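Local coordinates for protein PKD domain (Vibrio anguillarum, PDB 6AEM) that forms a calcium-binding polycystic-kidney-disease (PKD) domain of the Vibrio anguillarum protease Epp, a beta-sandwich module whose own function is not established, at residues V9-L14 / T78-Q83; D17-S22 / T82-P87. One frame throughout, in Å; residues are numbered along the deposited sequence. Where two conformers were deposited one is given.

Contact 1: V9-L14 / T78-Q83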
# COMPACT_ATOMS: atom_id res chain seq x y z
N VAL A 9 -6.87 -3.93 9.59
CA VAL A 9 -7.23 -4.33 8.22
C VAL A 9 -6.41 -3.50 7.24
O VAL A 9 -6.50 -2.28 7.23
CB VAL A 9 -8.73 -4.11 7.95
CG1 VAL A 9 -9.06 -4.50 6.51
CG2 VAL A 9 -9.59 -4.89 8.92
N ALA A 10 -5.57 -4.16 6.45
CA ALA A 10 -4.78 -3.54 5.39
C ALA A 10 -5.49 -3.74 4.06
O ALA A 10 -5.81 -4.87 3.68
CB ALA A 10 -3.38 -4.13 5.30
N ASN A 11 -5.81 -2.64 3.38
CA ASN A 11 -6.40 -2.75 2.06
C ASN A 11 -6.21 -1.45 1.31
O ASN A 11 -6.06 -0.38 1.90
CB ASN A 11 -7.88 -3.08 2.13
CG ASN A 11 -8.43 -3.45 0.79
OD1 ASN A 11 -7.70 -3.90 -0.11
ND2 ASN A 11 -9.72 -3.28 0.63
N PHE A 12 -6.23 -1.56 -0.02
CA PHE A 12 -5.99 -0.42 -0.89
C PHE A 12 -6.47 -0.76 -2.29
O PHE A 12 -6.73 -1.92 -2.62
CB PHE A 12 -4.51 0.00 -0.86
CG PHE A 12 -3.55 -1.04 -1.41
CD1 PHE A 12 -3.19 -1.02 -2.75
CD2 PHE A 12 -3.00 -2.01 -0.59
CE1 PHE A 12 -2.32 -1.99 -3.27
CE2 PHE A 12 -2.13 -2.95 -1.09
CZ PHE A 12 -1.79 -2.93 -2.43
N GLU A 13 -6.53 0.27 -3.11
CA GLU A 13 -6.76 0.16 -4.54
C GLU A 13 -5.78 1.10 -5.21
O GLU A 13 -5.48 2.17 -4.69
CB GLU A 13 -8.17 0.61 -4.84
CG GLU A 13 -8.55 0.65 -6.31
CD GLU A 13 -10.03 1.01 -6.53
OE1 GLU A 13 -10.83 0.90 -5.58
OE2 GLU A 13 -10.46 1.41 -7.67
N LEU A 14 -5.31 0.70 -6.39
CA LEU A 14 -4.37 1.51 -7.16
C LEU A 14 -5.05 2.16 -8.35
O LEU A 14 -5.90 1.55 -9.01
CB LEU A 14 -3.19 0.67 -7.65
CG LEU A 14 -2.44 -0.02 -6.51
CD1 LEU A 14 -1.36 -0.91 -7.08
CD2 LEU A 14 -1.86 1.01 -5.58
N THR A 78 -1.22 -6.60 3.21
CA THR A 78 -1.98 -6.95 2.01
C THR A 78 -1.15 -6.56 0.80
O THR A 78 -0.55 -5.50 0.79
CB THR A 78 -3.37 -6.33 1.99
OG1 THR A 78 -4.12 -6.89 3.07
CG2 THR A 78 -4.08 -6.59 0.67
N THR A 79 -1.12 -7.44 -0.20
CA THR A 79 -0.38 -7.14 -1.43
C THR A 79 -1.29 -7.31 -2.64
O THR A 79 -2.23 -8.09 -2.61
CB THR A 79 0.90 -7.99 -1.62
OG1 THR A 79 0.56 -9.31 -2.08
CG2 THR A 79 1.71 -8.10 -0.33
N ARG A 80 -0.97 -6.62 -3.74
CA ARG A 80 -1.72 -6.75 -4.99
C ARG A 80 -0.74 -6.61 -6.15
O ARG A 80 0.11 -5.72 -6.13
CB ARG A 80 -2.79 -5.67 -5.16
CG ARG A 80 -3.82 -5.59 -4.07
CD ARG A 80 -4.82 -4.46 -4.45
NE ARG A 80 -5.98 -4.49 -3.57
CZ ARG A 80 -6.94 -5.39 -3.63
NH1 ARG A 80 -6.97 -6.29 -4.60
NH2 ARG A 80 -7.92 -5.33 -2.73
N THR A 81 -0.90 -7.46 -7.17
CA THR A 81 -0.17 -7.21 -8.42
C THR A 81 -0.84 -6.07 -9.20
O THR A 81 -2.06 -5.84 -9.12
CB THR A 81 -0.05 -8.48 -9.28
OG1 THR A 81 -1.36 -9.02 -9.55
CG2 THR A 81 0.85 -9.51 -8.60
N THR A 82 -0.02 -5.35 -9.97
CA THR A 82 -0.48 -4.31 -10.87
C THR A 82 0.36 -4.40 -12.13
O THR A 82 1.48 -4.91 -12.14
CB THR A 82 -0.39 -2.92 -10.21
OG1 THR A 82 -1.10 -1.97 -11.00
CG2 THR A 82 1.05 -2.48 -10.00
N GLN A 83 -0.20 -3.89 -13.21
CA GLN A 83 0.49 -3.83 -14.48
C GLN A 83 0.49 -2.39 -14.95
O GLN A 83 -0.55 -1.72 -14.93
CB GLN A 83 -0.19 -4.71 -15.53
CG GLN A 83 -0.14 -6.21 -15.23
CD GLN A 83 -1.15 -6.67 -14.18
OE1 GLN A 83 -2.29 -6.19 -14.14
NE2 GLN A 83 -0.72 -7.59 -13.31
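The hydroxyl of T78 gives the shortest polar bond between residues 9-14 and 78-83: OG1 donates to the carbonyl O of A10 at 2.7 Å, arriving well above the plane of that carbonyl. The methyl CB of A10 lies against the same OG1. Further along, R80 reaches across with its aliphatic chain nearly straight and grips two oxygens of the facing segment. Its NE donates to the backbone O of F12 at 2.8 Å, a bent bond (141° at the hydrogen) tilted out of the guanidinium plane. In the N11 conformer described, its NH2 donates at 3.0 Å to OD1 of N11, in the carbonyl plane and on a lone pair, with the amide and guanidinium planes 47° apart. Together the two bonds would then restrain the rotation of the guanidinium. With CG anti to the backbone N (chi1 -169°), the N11 amide extends towards R80. The aliphatic part of R80 slides over the F12 ring: CD sits above the face, 4.1 Å from the ring centroid, as a CH-pi contact, while CG lies 3.7 Å from CZ. The guanidinium itself is turned nearly perpendicular to the ring and too far off for more than a weak cation-pi attraction. At the ring edge, CE2 meets the carbonyl O of T78 at 3.5 Å. The last contact is apolar, L14 CD1 against T82 CB at 3.8 Å. The strands run nearly parallel in different sheets. F12 meets W39 edge-to-face; backbone hydrogen bonds tie N11 to Y26, E13 to F24 of strand 20-25, and T78 and R80 to L66 and V64 of strand 60-70, so the contact bridges the two sheets of the sandwich.

Contact 2: D17-S22 / T82-P87. With ZN (zinc ion), chain F.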
# COMPACT_ATOMS: atom_id res chain seq x y z
N ASP A 17 -1.95 5.45 -14.34
CA ASP A 17 -2.03 6.43 -15.44
C ASP A 17 -0.69 6.34 -16.15
O ASP A 17 0.27 7.03 -15.79
CB ASP A 17 -2.32 7.83 -14.91
CG ASP A 17 -2.37 8.88 -16.00
OD1 ASP A 17 -2.41 8.51 -17.19
OD2 ASP A 17 -2.42 10.09 -15.67
N GLY A 18 -0.62 5.46 -17.14
CA GLY A 18 0.65 5.12 -17.75
C GLY A 18 1.54 4.46 -16.71
O GLY A 18 1.17 3.46 -16.08
N LEU A 19 2.72 5.01 -16.50
CA LEU A 19 3.63 4.50 -15.49
C LEU A 19 3.43 5.13 -14.13
O LEU A 19 4.14 4.75 -13.19
CB LEU A 19 5.08 4.73 -15.92
CG LEU A 19 5.52 4.07 -17.23
CD1 LEU A 19 6.96 4.40 -17.54
CD2 LEU A 19 5.34 2.56 -17.22
N SER A 20 2.52 6.10 -13.99
CA SER A 20 2.28 6.74 -12.69
C SER A 20 1.16 6.02 -11.97
O SER A 20 0.18 5.60 -12.59
CB SER A 20 1.90 8.22 -12.86
OG SER A 20 2.99 8.97 -13.36
N VAL A 21 1.28 5.92 -10.66
CA VAL A 21 0.34 5.19 -9.81
C VAL A 21 0.01 6.03 -8.59
O VAL A 21 0.87 6.75 -8.07
CB VAL A 21 0.91 3.81 -9.40
CG1 VAL A 21 -0.13 2.96 -8.67
CG2 VAL A 21 1.41 3.05 -10.63
N SER A 22 -1.24 5.98 -8.17
CA SER A 22 -1.69 6.59 -6.92
C SER A 22 -2.44 5.54 -6.12
O SER A 22 -3.11 4.67 -6.67
CB SER A 22 -2.65 7.78 -7.19
OG SER A 22 -1.99 8.90 -7.75
N THR A 82 -0.02 -5.35 -9.97
CA THR A 82 -0.48 -4.31 -10.87
C THR A 82 0.36 -4.40 -12.13
O THR A 82 1.48 -4.91 -12.14
CB THR A 82 -0.39 -2.92 -10.21
OG1 THR A 82 -1.10 -1.97 -11.00
CG2 THR A 82 1.05 -2.48 -10.00
N GLN A 83 -0.20 -3.89 -13.21
CA GLN A 83 0.49 -3.83 -14.48
C GLN A 83 0.49 -2.39 -14.95
O GLN A 83 -0.55 -1.72 -14.93
CB GLN A 83 -0.19 -4.71 -15.53
CG GLN A 83 -0.14 -6.21 -15.23
CD GLN A 83 -1.15 -6.67 -14.18
OE1 GLN A 83 -2.29 -6.19 -14.14
NE2 GLN A 83 -0.72 -7.59 -13.31
N VAL A 84 1.66 -1.90 -15.37
CA VAL A 84 1.77 -0.57 -15.93
C VAL A 84 2.41 -0.68 -17.30
O VAL A 84 3.27 -1.54 -17.53
CB VAL A 84 2.52 0.44 -15.03
CG1 VAL A 84 1.74 0.67 -13.75
CG2 VAL A 84 3.93 -0.03 -14.74
N GLU A 85 1.95 0.16 -18.21
CA GLU A 85 2.42 0.18 -19.57
C GLU A 85 2.83 1.60 -19.92
O GLU A 85 2.26 2.56 -19.41
CB GLU A 85 1.30 -0.21 -20.54
CG GLU A 85 0.65 -1.56 -20.26
CD GLU A 85 -0.73 -1.66 -20.86
OE1 GLU A 85 -0.98 -1.07 -21.93
OE2 GLU A 85 -1.59 -2.30 -20.24
N VAL A 86 3.83 1.72 -20.78
CA VAL A 86 4.16 3.05 -21.30
C VAL A 86 2.97 3.56 -22.11
O VAL A 86 2.35 2.78 -22.85
CB VAL A 86 5.43 3.01 -22.16
CG1 VAL A 86 6.59 2.40 -21.39
CG2 VAL A 86 5.19 2.26 -23.45
N PRO A 87 2.61 4.85 -22.01
CA PRO A 87 1.46 5.36 -22.77
C PRO A 87 1.60 5.23 -24.29
O PRO A 87 0.61 5.11 -25.01
CB PRO A 87 1.44 6.85 -22.42
CG PRO A 87 2.19 6.99 -21.17
CD PRO A 87 3.19 5.86 -21.12
OXT PRO A 87 2.72 5.25 -24.85
ZN ZN F . -3.00 -2.03 -22.00
O HOH W 1 -0.40 1.71 -17.27
O HOH W 2 -2.25 -0.67 -23.58
O HOH W 3 -3.61 0.47 -22.25
O HOH W 4 -3.67 -3.98 -20.75
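V84 is the bump that fits between G18, L19 and V21. Its CB rests 3.5 Å from the carbonyl O of G18, CG1 reaches V21 CG2 at 3.9 Å, and CG2 touches L19 CD2, also at 3.9 Å. The valine thus spreads its two methyls over different neighbours, and its side chain crosses that of V21 at about a right angle. L19 returns the fit: with CG anti to its carbonyl carbon (chi1 -60°), it lays CD2 against the peptide between E85 and V86, 3.8 Å from E85 O. G18 brings its bare backbone up to the terminal segment. Its CA makes a CA-H...O contact with E85 O at 3.4 Å, and CG of the P87 ring approaches the same CA. No direct hydrogen bond links the segments; one water joins them instead, donating to G18 O at 2.6 Å and accepting from E85 N. The CB of E85 leaves the backbone away from the turn, and both carboxylate oxygens chelate a zinc ion, OE1 at 2.2 Å; three waters also bind the zinc. Strand 75-84 is held by Y62 and G60 on its own sheet, while V21 also packs on L14, T16 and W54. D17 to S20 form a type II' beta turn closed by D17 N to S20 O and S20 N to D17 O bonds: the two-residue hairpin loop joining strands 12-17 and 20-25, set against the end of strand 75-84 and the C-terminal tail at one end of a PKD-type beta-sandwich.

In the fold
Strand 75-84 and its continuation serve both contacts, meeting first the strand 12-17 side and then the hairpin that follows it. Contact 1 lies near the centre of the chain and combines a buried aromatic with polar bonds made directly by side chains, including a solvent-exposed arginine. Contact 2, some 15 Å away between centres, sits towards one end of the domain, where valine and leucine methyls pack beside a glycine turn and a water replaces direct bonds. The two share T82, and L14 CB meets V21 CG1 at 4.0 Å, making their apolar parts continuous. The side chain of A10 in contact 1 is about 12 Å from the bound calcium ion, whereas E85 in contact 2 itself binds zinc.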